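NtrC family transcriptional regulator (Clostridium acetobutylicum ATCC 824, PDB 2Q5C) is probably an ATP-dependent activator of transcription that binds specific DNA sequences, represented here by its N-terminal PrpR-type domain, probably the sensory part. Local coordinates at residues 7-12 with 54-59; 47-52 with 67-72; 85-90 with 145-150; 96-101 with 141-146. All blocks are in the same frame, centred on the assembly; numbering follows the deposited sequence.

From the N terminus, the chain builds two lobes, each holding a four-stranded parallel sheet with strand order 2-1-3-4. In the first, contact 1 brings strand 54-58 back beside strand 6-11, and contact 2 joins the loops that lead into strands 54-58 and 73-76. These two cross along the chain, because 47-52 precedes 54-59 and 67-72 follows it; Ile55 touches Ile71. The second lobe comes later: contact 3 lays helix 80-90 on strand 145-148, and contact 4 pairs that strand with 96-102, both using Ile145 of that strand. Between lobes, contacts 1 and 3 meet where Gln12 touches Lys150.

Contact 1. Residues 7-12 with 54-59; sequences IALISQ and AIISRG
Ile56 is the ridge to which both Ile7 and Leu9 are fitted. With CG1 beside the backbone N (chi1 -62°), which leaves CG2 anti to it, Ile56 sends its two arms apart: CD1 reaches Ile7 CG2 at 3.8 Å, while Ile56 CG2 meets Leu9 CD1, also at 3.8 Å. The ridge thus lies in the groove between Ile7 and Leu9. On the other face the shapes are reversed. Ala8 has only a methyl to offer beside Ile55, a low spot flanked by bulk, and Leu48 of helix 38-48 sits against that methyl; Ile55 CG2 rests against Ile10 CD1 at 3.9 Å. Beta-branched isoleucines suit these places, since they prefer extended backbones and present two apolar arms each.

Beneath the side chains the parallel strands are laced by backbone bonds. Ala8 N donates to Ala54 O (3.1 Å), Ile56 N to Ala8 O (2.8 Å) and Ile10 N to Ile56 O (3.0 Å). Farther on the strands part, and a water takes over: it gives a hydrogen to Ile10 O at 2.7 Å and accepts from Arg58 N at 2.9 Å.

Helix 14-27 covers the face of Ile7 and Leu9, and helices 38-48 and 59-66 cover that of Ile10 and Ile55. Adjacent first and third strands, buried between helices on both faces, are the core of a Rossmann-like, doubly wound alpha/beta fold.

Contact 2. Residues 47-52 with 67-72; sequences GLQDEV and KSVSIP
Gln49 reaches across to Ser70 with its amide oxygen, which takes two bonds of different geometry. Ser70 N comes in the plane of the amide, on a lone pair of OE1, at 2.8 Å and nearly straight (172°). Ser70 OG also donates to Gln49 OE1, at 3.1 Å, but from well above that plane, 42° out of it. The other end of the amide is tied through a water, which accepts from Gln49 NE2 at 3.1 Å and donates to Ser68 O at 2.7 Å; with both ends engaged, the flip of the amide is fixed. A glutamine suits the place because one group can accept and donate at once.

Both segments belong to helix-to-strand connections in a doubly wound alpha/beta lobe, the first beginning on the last turn of helix 38-48. They lead into the neighbouring parallel strands 54-58 and 73-76, so they meet where those strands begin.

Beside the polar grip lies an apolar one. Ile71 CG1 stands between its own backbone N and carbonyl carbon (chi1 63°), which carries CD1 to Val52 CG2 at 3.6 Å, the two side chains crossing at about a right angle. The same CD1 lies 3.9 Å from Gln49 CB, and the other branch, Ile71 CG2, lies against Gln49 O at 3.5 Å.

Contact 3. Residues 85-90 with 145-150; sequences RAVYNA and IVVSGK
Val147 points from its strand at the helix that carries Ala86 and Ala90, and its two methyls divide the helix surface between them. CB itself serves as the fork. From it CG1 leaves anti to the backbone N (chi1 178°) and heads for the earlier turn, where it meets Ala86 CB at 3.7 Å and Val87 CG2 more loosely at 4.2 Å. The second tip, CG2, runs beside the backbone N instead and reaches Ala90 CB, again at 3.7 Å. Ala86 and Ala90 lie one turn apart, linked by the helical bond from Ala90 N to Ala86 O (2.9 Å), so their methyls are spaced to receive one branch of the valine each.

Ala90 has a second neighbour, Ile145, whose CG2 comes to 4.0 Å from Ala90 CB. Ile145 and Val147, two residues apart on the strand, face the same way and present a row of branched side chains to the helix. Alanine suits the helix side, because a methyl is all these positions put into the gap, which lets the branched strand side chains fill the rest with the axes 8.8 Å apart at closest approach. Valine suits the strand side, its branch at CB agreeing with an extended backbone. No hydrogen bond crosses this interface, which is held by apolar packing alone.

Helix 80-90 runs nearly antiparallel to strand 145-148 (162°) and lies over one face of the second lobe's sheet. Val87 continues the packing onto Leu97 of strand 96-102 and onto Ile112 and Leu116 of helix 109-116, while Ala90 also touches Glu164 of strand 162-165.

Contact 4. Residues 96-101 with 141-146; sequences ELALIA and ENIKIV
Ala98 and Val146 pair across the two central strands of a parallel sheet, 96-102 and 145-148, in the second Rossmann-like lobe, where the chain enters the later strand from helix 131-140. Ala98 N donates to Ile145 O at 2.8 Å, almost straight (175°), and outside the two segments Ala98 O receives Val147 N, which carries the ladder on.

The side chains then sort by face. Leu97 sets one methyl, CD2, against the arms of Ile145, 3.5 Å from its CD1; to get there Leu97 turns well off a perfectly staggered chi1, to -38°. On the opposite face Ile100 CD1 meets Val146 CG1 at 3.8 Å. Ile143, still in the loop, packs ahead of the strand: its CG2 lies over the small Ala98, 3.5 Å from Ala98 N, while CG1 lies against the side chain of Glu96, from CG out to the carboxylate, the two side chains crossing at about a right angle. Ile143 and Ala98 both touch Val138, so they share the apolar layer under helix 131-140.

Glu96 suits this border, for its methylenes can pack while its carboxylate turns to polar partners; OE2 forms a salt bridge with Lys119. Asn142 takes up a positive phi (62°), which asparagine tolerates better than most residues, and lets the chain turn out of the helix. Two waters bridge the segments ahead of the pairing. One joins the backbones, giving a hydrogen to Glu96 O at 2.8 Å and accepting from Lys144 N at 2.9 Å; the other joins the carboxylate to the loop, donating both hydrogens, to Glu96 OE1 at 2.7 Å and to Asn142 O at 2.7 Å.

Contact 1. Residues 7-12 with 54-59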
loop_
_atom_site.group_PDB
_atom_site.type_symbol
_atom_site.label_atom_id
_atom_site.label_comp_id
_atom_site.label_asym_id
_atom_site.label_seq_id
_atom_site.Cartn_x
_atom_site.Cartn_y
_atom_site.Cartn_z
ATOM N N ILE A 7 8.066 -8.804 14.465
ATOM C CA ILE A 7 7.266 -8.553 13.267
ATOM C C ILE A 7 7.823 -7.361 12.540
ATOM O O ILE A 7 8.035 -6.286 13.147
ATOM C CB ILE A 7 5.773 -8.321 13.591
ATOM C CG1 ILE A 7 5.217 -9.450 14.460
ATOM C CG2 ILE A 7 4.946 -8.145 12.292
ATOM C CD1 ILE A 7 3.761 -9.238 14.845
ATOM N N ALA A 8 8.045 -7.538 11.245
ATOM C CA ALA A 8 8.506 -6.455 10.372
ATOM C C ALA A 8 7.367 -5.823 9.616
ATOM O O ALA A 8 6.555 -6.520 9.031
ATOM C CB ALA A 8 9.531 -6.935 9.378
ATOM N N LEU A 9 7.327 -4.494 9.599
ATOM C CA LEU A 9 6.443 -3.732 8.714
ATOM C C LEU A 9 7.290 -3.130 7.633
ATOM O O LEU A 9 8.263 -2.437 7.935
ATOM C CB LEU A 9 5.701 -2.624 9.499
ATOM C CG LEU A 9 4.938 -1.654 8.579
ATOM C CD1 LEU A 9 3.743 -2.339 7.955
ATOM C CD2 LEU A 9 4.441 -0.484 9.422
ATOM N N ILE A 10 6.944 -3.379 6.365
ATOM C CA ILE A 10 7.693 -2.837 5.229
ATOM C C ILE A 10 6.699 -1.975 4.459
ATOM O O ILE A 10 5.671 -2.475 3.982
ATOM C CB ILE A 10 8.287 -3.943 4.329
ATOM C CG1 ILE A 10 9.158 -4.867 5.192
ATOM C CG2 ILE A 10 9.080 -3.283 3.180
ATOM C CD1 ILE A 10 9.775 -6.071 4.430
ATOM N N SER A 11 6.963 -0.672 4.411
ATOM C CA SER A 11 5.973 0.278 3.910
ATOM C C SER A 11 6.731 1.528 3.508
ATOM O O SER A 11 7.851 1.728 3.940
ATOM C CB SER A 11 5.019 0.601 5.070
ATOM O OG SER A 11 4.083 1.624 4.730
ATOM N N GLN A 12 6.106 2.373 2.706
ATOM C CA GLN A 12 6.650 3.713 2.457
ATOM C C GLN A 12 5.820 4.780 3.169
ATOM O O GLN A 12 6.091 5.977 3.003
ATOM C CB GLN A 12 6.696 4.006 0.962
ATOM C CG GLN A 12 7.610 3.095 0.192
ATOM C CD GLN A 12 7.660 3.483 -1.249
ATOM O OE1 GLN A 12 6.696 3.275 -2.006
ATOM N NE2 GLN A 12 8.762 4.081 -1.638
ATOM N N ALA A 54 7.009 -12.780 11.318
ATOM C CA ALA A 54 6.029 -12.433 10.295
ATOM C C ALA A 54 6.396 -11.091 9.687
ATOM O O ALA A 54 7.109 -10.314 10.302
ATOM C CB ALA A 54 4.630 -12.338 10.905
ATOM N N ILE A 55 5.864 -10.831 8.492
ATOM C CA ILE A 55 6.027 -9.567 7.771
ATOM C C ILE A 55 4.642 -9.025 7.471
ATOM O O ILE A 55 3.735 -9.796 7.112
ATOM C CB ILE A 55 6.823 -9.746 6.517
ATOM C CG1 ILE A 55 8.251 -10.188 6.923
ATOM C CG2 ILE A 55 6.928 -8.414 5.723
ATOM C CD1 ILE A 55 9.053 -10.776 5.808
ATOM N N ILE A 56 4.455 -7.711 7.663
ATOM C CA ILE A 56 3.241 -6.972 7.292
ATOM C C ILE A 56 3.611 -5.964 6.220
ATOM O O ILE A 56 4.653 -5.282 6.297
ATOM C CB ILE A 56 2.616 -6.253 8.525
ATOM C CG1 ILE A 56 2.182 -7.241 9.615
ATOM C CG2 ILE A 56 1.472 -5.361 8.055
ATOM C CD1 ILE A 56 1.764 -6.603 10.908
ATOM N N SER A 57 2.757 -5.838 5.208
ATOM C CA SER A 57 2.970 -4.871 4.120
ATOM C C SER A 57 1.619 -4.582 3.517
ATOM O O SER A 57 0.626 -5.094 4.005
ATOM C CB SER A 57 4.020 -5.342 3.122
ATOM O OG SER A 57 3.550 -6.505 2.457
ATOM N N ARG A 58 1.566 -3.752 2.473
ATOM C CA ARG A 58 0.286 -3.361 1.937
ATOM C C ARG A 58 0.265 -3.555 0.441
ATOM O O ARG A 58 1.276 -3.414 -0.244
ATOM C CB ARG A 58 0.075 -1.893 2.294
ATOM C CG ARG A 58 -1.304 -1.383 2.003
ATOM C CD ARG A 58 -1.626 -0.235 2.949
ATOM N NE ARG A 58 -1.002 1.015 2.541
ATOM C CZ ARG A 58 -1.655 2.020 1.939
ATOM N NH1 ARG A 58 -0.998 3.112 1.603
ATOM N NH2 ARG A 58 -2.961 1.927 1.680
ATOM N N GLY A 59 -0.934 -3.855 -0.073
ATOM C CA GLY A 59 -1.173 -3.782 -1.504
ATOM C C GLY A 59 -0.222 -4.590 -2.369
ATOM O O GLY A 59 0.086 -5.755 -2.048
HETATM O O HOH W 1 3.818 -1.937 2.085
#

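Contact 2. Residues 47-52 with 67-72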
loop_
_atom_site.group_PDB
_atom_site.type_symbol
_atom_site.label_atom_id
_atom_site.label_comp_id
_atom_site.label_asym_id
_atom_site.label_seq_id
_atom_site.Cartn_x
_atom_site.Cartn_y
_atom_site.Cartn_z
ATOM N N GLY A 47 15.688 -11.066 3.058
ATOM C CA GLY A 47 16.871 -10.958 3.945
ATOM C C GLY A 47 16.500 -11.064 5.415
ATOM O O GLY A 47 17.316 -11.473 6.231
ATOM N N LEU A 48 15.268 -10.686 5.755
ATOM C CA LEU A 48 14.785 -10.697 7.143
ATOM C C LEU A 48 14.102 -11.979 7.575
ATOM O O LEU A 48 13.831 -12.188 8.765
ATOM C CB LEU A 48 13.748 -9.586 7.323
ATOM C CG LEU A 48 14.279 -8.171 7.492
ATOM C CD1 LEU A 48 13.119 -7.210 7.391
ATOM C CD2 LEU A 48 14.948 -8.045 8.850
ATOM N N GLN A 49 13.799 -12.858 6.637
ATOM C CA GLN A 49 12.821 -13.875 6.958
ATOM C C GLN A 49 13.288 -14.877 7.995
ATOM O O GLN A 49 12.451 -15.425 8.714
ATOM C CB GLN A 49 12.255 -14.549 5.716
ATOM C CG GLN A 49 13.203 -15.419 4.985
ATOM C CD GLN A 49 12.490 -16.193 3.901
ATOM O OE1 GLN A 49 11.389 -16.705 4.098
ATOM N NE2 GLN A 49 13.113 -16.277 2.759
ATOM N N ASP A 50 14.594 -15.096 8.104
ATOM C CA ASP A 50 15.063 -16.045 9.115
ATOM C C ASP A 50 15.232 -15.356 10.470
ATOM O O ASP A 50 15.556 -16.010 11.468
ATOM C CB ASP A 50 16.367 -16.729 8.669
ATOM C CG ASP A 50 16.172 -17.664 7.482
ATOM O OD1 ASP A 50 15.063 -18.228 7.296
ATOM O OD2 ASP A 50 17.159 -17.853 6.733
ATOM N N GLU A 51 14.983 -14.047 10.508
ATOM C CA GLU A 51 15.161 -13.241 11.733
ATOM C C GLU A 51 13.879 -12.685 12.349
ATOM O O GLU A 51 13.927 -12.039 13.397
ATOM C CB GLU A 51 16.089 -12.053 11.478
ATOM C CG GLU A 51 17.445 -12.399 10.886
ATOM C CD GLU A 51 18.257 -11.171 10.507
ATOM O OE1 GLU A 51 17.790 -10.014 10.674
ATOM O OE2 GLU A 51 19.394 -11.366 10.024
ATOM N N VAL A 52 12.740 -12.882 11.687
ATOM C CA VAL A 52 11.456 -12.395 12.193
ATOM C C VAL A 52 10.392 -13.477 12.077
ATOM O O VAL A 52 10.574 -14.459 11.316
ATOM C CB VAL A 52 10.961 -11.101 11.466
ATOM C CG1 VAL A 52 12.038 -10.019 11.545
ATOM C CG2 VAL A 52 10.594 -11.374 10.011
ATOM N N LYS A 67 5.138 -13.964 -2.448
ATOM C CA LYS A 67 5.652 -14.914 -3.451
ATOM C C LYS A 67 7.122 -15.231 -3.252
ATOM O O LYS A 67 7.654 -16.122 -3.922
ATOM C CB LYS A 67 5.412 -14.411 -4.878
ATOM C CG LYS A 67 3.942 -14.286 -5.222
ATOM C CD LYS A 67 3.732 -14.073 -6.710
ATOM C CE LYS A 67 2.368 -13.480 -7.025
ATOM N NZ LYS A 67 1.261 -14.157 -6.299
ATOM N N SER A 68 7.804 -14.521 -2.356
ATOM C CA SER A 68 9.245 -14.752 -2.217
ATOM C C SER A 68 9.757 -15.152 -0.829
ATOM O O SER A 68 10.948 -15.449 -0.676
ATOM C CB SER A 68 10.047 -13.585 -2.786
ATOM O OG SER A 68 9.587 -12.362 -2.286
ATOM N N VAL A 69 8.893 -15.124 0.179
ATOM C CA VAL A 69 9.259 -15.588 1.519
ATOM C C VAL A 69 8.472 -16.817 1.935
ATOM O O VAL A 69 7.383 -17.075 1.406
ATOM C CB VAL A 69 9.136 -14.456 2.609
ATOM C CG1 VAL A 69 9.943 -13.242 2.170
ATOM C CG2 VAL A 69 7.664 -14.101 2.934
ATOM N N SER A 70 9.012 -17.574 2.892
ATOM C CA SER A 70 8.299 -18.764 3.375
ATOM C C SER A 70 7.646 -18.556 4.730
ATOM O O SER A 70 6.959 -19.443 5.233
ATOM C CB SER A 70 9.228 -19.997 3.398
ATOM O OG SER A 70 10.428 -19.685 4.096
ATOM N N ILE A 71 7.845 -17.382 5.331
ATOM C CA ILE A 71 7.227 -17.101 6.620
ATOM C C ILE A 71 5.900 -16.356 6.398
ATOM O O ILE A 71 5.644 -15.918 5.273
ATOM C CB ILE A 71 8.153 -16.283 7.534
ATOM C CG1 ILE A 71 8.454 -14.911 6.913
ATOM C CG2 ILE A 71 9.454 -17.065 7.773
ATOM C CD1 ILE A 71 9.083 -13.908 7.895
ATOM N N PRO A 72 5.071 -16.227 7.453
ATOM C CA PRO A 72 3.801 -15.493 7.307
ATOM C C PRO A 72 3.966 -14.062 6.774
ATOM O O PRO A 72 4.808 -13.304 7.280
ATOM C CB PRO A 72 3.252 -15.472 8.717
ATOM C CG PRO A 72 3.797 -16.758 9.336
ATOM C CD PRO A 72 5.200 -16.835 8.796
HETATM O O HOH W 2 11.986 -17.784 0.299
#

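Contact 3. Residues 85-90 with 145-150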
loop_
_atom_site.group_PDB
_atom_site.type_symbol
_atom_site.label_atom_id
_atom_site.label_comp_id
_atom_site.label_asym_id
_atom_site.label_seq_id
_atom_site.Cartn_x
_atom_site.Cartn_y
_atom_site.Cartn_z
ATOM N N ARG A 85 -11.075 8.922 0.671
ATOM C CA ARG A 85 -10.303 10.024 1.299
ATOM C C ARG A 85 -9.297 10.615 0.303
ATOM O O ARG A 85 -9.152 11.844 0.209
ATOM C CB ARG A 85 -9.492 9.512 2.488
ATOM C CG ARG A 85 -10.256 9.258 3.776
ATOM C CD ARG A 85 -9.327 8.573 4.759
ATOM N NE ARG A 85 -9.774 8.745 6.141
ATOM C CZ ARG A 85 -9.303 8.051 7.175
ATOM N NH1 ARG A 85 -8.382 7.139 7.002
ATOM N NH2 ARG A 85 -9.798 8.276 8.399
ATOM N N ALA A 86 -8.623 9.753 -0.454
ATOM C CA ALA A 86 -7.620 10.233 -1.394
ATOM C C ALA A 86 -8.262 10.992 -2.539
ATOM O O ALA A 86 -7.738 12.052 -2.929
ATOM C CB ALA A 86 -6.760 9.099 -1.908
ATOM N N VAL A 87 -9.362 10.495 -3.076
ATOM C CA VAL A 87 -10.028 11.201 -4.179
ATOM C C VAL A 87 -10.534 12.554 -3.683
ATOM O O VAL A 87 -10.407 13.591 -4.366
ATOM C CB VAL A 87 -11.149 10.362 -4.736
ATOM C CG1 VAL A 87 -11.999 11.204 -5.737
ATOM C CG2 VAL A 87 -10.583 9.108 -5.400
ATOM N N TYR A 88 -11.144 12.575 -2.519
ATOM C CA TYR A 88 -11.596 13.816 -1.929
ATOM C C TYR A 88 -10.463 14.839 -1.818
ATOM O O TYR A 88 -10.647 16.008 -2.173
ATOM C CB TYR A 88 -12.223 13.491 -0.563
ATOM C CG TYR A 88 -12.507 14.672 0.276
ATOM C CD1 TYR A 88 -13.572 15.501 -0.028
ATOM C CD2 TYR A 88 -11.717 14.968 1.380
ATOM C CE1 TYR A 88 -13.848 16.625 0.743
ATOM C CE2 TYR A 88 -12.007 16.089 2.180
ATOM C CZ TYR A 88 -13.072 16.891 1.844
ATOM O OH TYR A 88 -13.362 18.012 2.581
ATOM N N ASN A 89 -9.292 14.426 -1.359
ATOM C CA ASN A 89 -8.162 15.328 -1.242
ATOM C C ASN A 89 -7.655 15.771 -2.606
ATOM O O ASN A 89 -7.289 16.945 -2.780
ATOM C CB ASN A 89 -7.023 14.640 -0.517
ATOM C CG ASN A 89 -7.244 14.539 0.968
ATOM O OD1 ASN A 89 -7.851 15.413 1.579
ATOM N ND2 ASN A 89 -6.683 13.500 1.568
ATOM N N ALA A 90 -7.666 14.864 -3.575
ATOM C CA ALA A 90 -7.140 15.154 -4.928
ATOM C C ALA A 90 -7.966 16.193 -5.670
ATOM O O ALA A 90 -7.467 16.829 -6.602
ATOM C CB ALA A 90 -7.036 13.873 -5.744
ATOM N N ILE A 145 -3.781 14.437 -12.835
ATOM C CA ILE A 145 -3.876 14.085 -11.405
ATOM C C ILE A 145 -3.984 12.569 -11.312
ATOM O O ILE A 145 -4.826 11.973 -11.952
ATOM C CB ILE A 145 -5.124 14.703 -10.776
ATOM C CG1 ILE A 145 -5.204 16.230 -11.013
ATOM C CG2 ILE A 145 -5.156 14.421 -9.256
ATOM C CD1 ILE A 145 -6.570 16.811 -10.816
ATOM N N VAL A 146 -3.117 11.980 -10.491
ATOM C CA VAL A 146 -3.109 10.524 -10.301
ATOM C C VAL A 146 -3.329 10.189 -8.814
ATOM O O VAL A 146 -2.640 10.747 -7.949
ATOM C CB VAL A 146 -1.754 9.937 -10.725
ATOM C CG1 VAL A 146 -1.640 8.457 -10.344
ATOM C CG2 VAL A 146 -1.563 10.098 -12.215
ATOM N N VAL A 147 -4.268 9.274 -8.549
ATOM C CA VAL A 147 -4.575 8.783 -7.173
ATOM C C VAL A 147 -4.200 7.312 -7.180
ATOM O O VAL A 147 -4.734 6.538 -7.972
ATOM C CB VAL A 147 -6.050 8.937 -6.880
ATOM C CG1 VAL A 147 -6.396 8.387 -5.481
ATOM C CG2 VAL A 147 -6.447 10.378 -6.957
ATOM N N SER A 148 -3.250 6.936 -6.324
ATOM C CA SER A 148 -2.781 5.561 -6.309
ATOM C C SER A 148 -1.915 5.342 -5.089
ATOM O O SER A 148 -1.812 6.199 -4.205
ATOM C CB SER A 148 -1.951 5.265 -7.582
ATOM O OG SER A 148 -1.759 3.864 -7.814
ATOM N N GLY A 149 -1.266 4.187 -5.057
ATOM C CA GLY A 149 -0.231 3.957 -4.049
ATOM C C GLY A 149 1.029 4.774 -4.286
ATOM O O GLY A 149 1.239 5.364 -5.364
ATOM N N LYS A 150 1.901 4.789 -3.291
ATOM C CA LYS A 150 3.045 5.692 -3.263
ATOM C C LYS A 150 4.034 5.511 -4.412
ATOM O O LYS A 150 4.567 6.498 -4.931
ATOM C CB LYS A 150 3.779 5.566 -1.909
ATOM C CG LYS A 150 4.920 6.555 -1.685
ATOM C CD LYS A 150 4.452 7.994 -1.733
ATOM C CE LYS A 150 5.345 8.914 -0.876
ATOM N NZ LYS A 150 6.794 8.902 -1.284
#

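Contact 4. Residues 96-101 with 141-146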
loop_
_atom_site.group_PDB
_atom_site.type_symbol
_atom_site.label_atom_id
_atom_site.label_comp_id
_atom_site.label_asym_id
_atom_site.label_seq_id
_atom_site.Cartn_x
_atom_site.Cartn_y
_atom_site.Cartn_z
ATOM N N GLU A 96 -10.804 15.981 -12.856
ATOM C CA GLU A 96 -10.554 14.822 -13.709
ATOM C C GLU A 96 -9.297 14.103 -13.242
ATOM O O GLU A 96 -8.229 14.667 -13.225
ATOM C CB GLU A 96 -10.475 15.174 -15.208
ATOM C CG GLU A 96 -10.102 13.928 -16.020
ATOM C CD GLU A 96 -10.355 14.013 -17.532
ATOM O OE1 GLU A 96 -10.158 15.099 -18.129
ATOM O OE2 GLU A 96 -10.742 12.965 -18.113
ATOM N N LEU A 97 -9.468 12.843 -12.847
ATOM C CA LEU A 97 -8.389 12.107 -12.184
ATOM C C LEU A 97 -8.170 10.749 -12.808
ATOM O O LEU A 97 -9.100 10.170 -13.352
ATOM C CB LEU A 97 -8.777 11.868 -10.706
ATOM C CG LEU A 97 -9.518 12.957 -9.930
ATOM C CD1 LEU A 97 -9.921 12.463 -8.547
ATOM C CD2 LEU A 97 -8.655 14.181 -9.801
ATOM N N ALA A 98 -6.954 10.229 -12.673
ATOM C CA ALA A 98 -6.682 8.819 -12.966
ATOM C C ALA A 98 -6.598 8.091 -11.640
ATOM O O ALA A 98 -5.852 8.524 -10.767
ATOM C CB ALA A 98 -5.366 8.646 -13.714
ATOM N N LEU A 99 -7.351 7.011 -11.507
ATOM C CA LEU A 99 -7.245 6.164 -10.316
ATOM C C LEU A 99 -6.546 4.902 -10.762
ATOM O O LEU A 99 -7.051 4.182 -11.637
ATOM C CB LEU A 99 -8.647 5.858 -9.816
ATOM C CG LEU A 99 -8.750 4.938 -8.592
ATOM C CD1 LEU A 99 -8.075 5.565 -7.386
ATOM C CD2 LEU A 99 -10.226 4.728 -8.344
ATOM N N ILE A 100 -5.385 4.626 -10.167
ATOM C CA ILE A 100 -4.570 3.503 -10.603
ATOM C C ILE A 100 -4.570 2.444 -9.513
ATOM O O ILE A 100 -4.191 2.720 -8.364
ATOM C CB ILE A 100 -3.131 3.930 -10.986
ATOM C CG1 ILE A 100 -3.195 4.935 -12.158
ATOM C CG2 ILE A 100 -2.266 2.695 -11.336
ATOM C CD1 ILE A 100 -1.878 5.438 -12.664
ATOM N N ALA A 101 -5.029 1.252 -9.856
ATOM C CA ALA A 101 -5.097 0.179 -8.862
ATOM C C ALA A 101 -4.305 -1.035 -9.308
ATOM O O ALA A 101 -4.134 -1.273 -10.499
ATOM C CB ALA A 101 -6.519 -0.219 -8.613
ATOM N N GLU A 141 -3.819 10.722 -22.046
ATOM C CA GLU A 141 -5.250 10.864 -21.855
ATOM C C GLU A 141 -5.615 12.266 -21.381
ATOM O O GLU A 141 -6.763 12.528 -21.035
ATOM C CB GLU A 141 -5.778 9.811 -20.852
ATOM C CG GLU A 141 -5.624 8.375 -21.294
ATOM C CD GLU A 141 -6.521 7.980 -22.452
ATOM O OE1 GLU A 141 -7.542 8.663 -22.708
ATOM O OE2 GLU A 141 -6.211 6.949 -23.088
ATOM N N ASN A 142 -4.628 13.165 -21.356
ATOM C CA ASN A 142 -4.826 14.545 -20.910
ATOM C C ASN A 142 -5.264 14.655 -19.441
ATOM O O ASN A 142 -5.972 15.583 -19.041
ATOM C CB ASN A 142 -5.822 15.285 -21.826
ATOM C CG ASN A 142 -5.668 16.798 -21.745
ATOM O OD1 ASN A 142 -4.563 17.334 -21.545
ATOM N ND2 ASN A 142 -6.802 17.498 -21.848
ATOM N N ILE A 143 -4.779 13.726 -18.637
ATOM C CA ILE A 143 -5.097 13.736 -17.203
ATOM C C ILE A 143 -3.871 14.207 -16.443
ATOM O O ILE A 143 -2.753 13.801 -16.764
ATOM C CB ILE A 143 -5.531 12.340 -16.769
ATOM C CG1 ILE A 143 -6.877 12.000 -17.413
ATOM C CG2 ILE A 143 -5.699 12.262 -15.240
ATOM C CD1 ILE A 143 -7.292 10.541 -17.284
ATOM N N LYS A 144 -4.085 15.092 -15.466
ATOM C CA LYS A 144 -2.993 15.723 -14.754
ATOM C C LYS A 144 -2.866 15.306 -13.281
ATOM O O LYS A 144 -1.961 15.760 -12.600
ATOM C CB LYS A 144 -3.142 17.246 -14.831
ATOM C CG LYS A 144 -3.280 17.734 -16.286
ATOM C CD LYS A 144 -3.169 19.222 -16.399
ATOM C CE LYS A 144 -3.217 19.645 -17.864
ATOM N NZ LYS A 144 -4.403 19.043 -18.562
ATOM N N ILE A 145 -3.781 14.437 -12.835
ATOM C CA ILE A 145 -3.876 14.085 -11.405
ATOM C C ILE A 145 -3.984 12.569 -11.312
ATOM O O ILE A 145 -4.826 11.973 -11.952
ATOM C CB ILE A 145 -5.124 14.703 -10.776
ATOM C CG1 ILE A 145 -5.204 16.230 -11.013
ATOM C CG2 ILE A 145 -5.156 14.421 -9.256
ATOM C CD1 ILE A 145 -6.570 16.811 -10.816
ATOM N N VAL A 146 -3.117 11.980 -10.491
ATOM C CA VAL A 146 -3.109 10.524 -10.301
ATOM C C VAL A 146 -3.329 10.189 -8.814
ATOM O O VAL A 146 -2.640 10.747 -7.949
ATOM C CB VAL A 146 -1.754 9.937 -10.725
ATOM C CG1 VAL A 146 -1.640 8.457 -10.344
ATOM C CG2 VAL A 146 -1.563 10.098 -12.215
HETATM O O HOH W 3 -6.706 16.199 -14.969
HETATM O O HOH W 4 -7.948 16.578 -17.472
#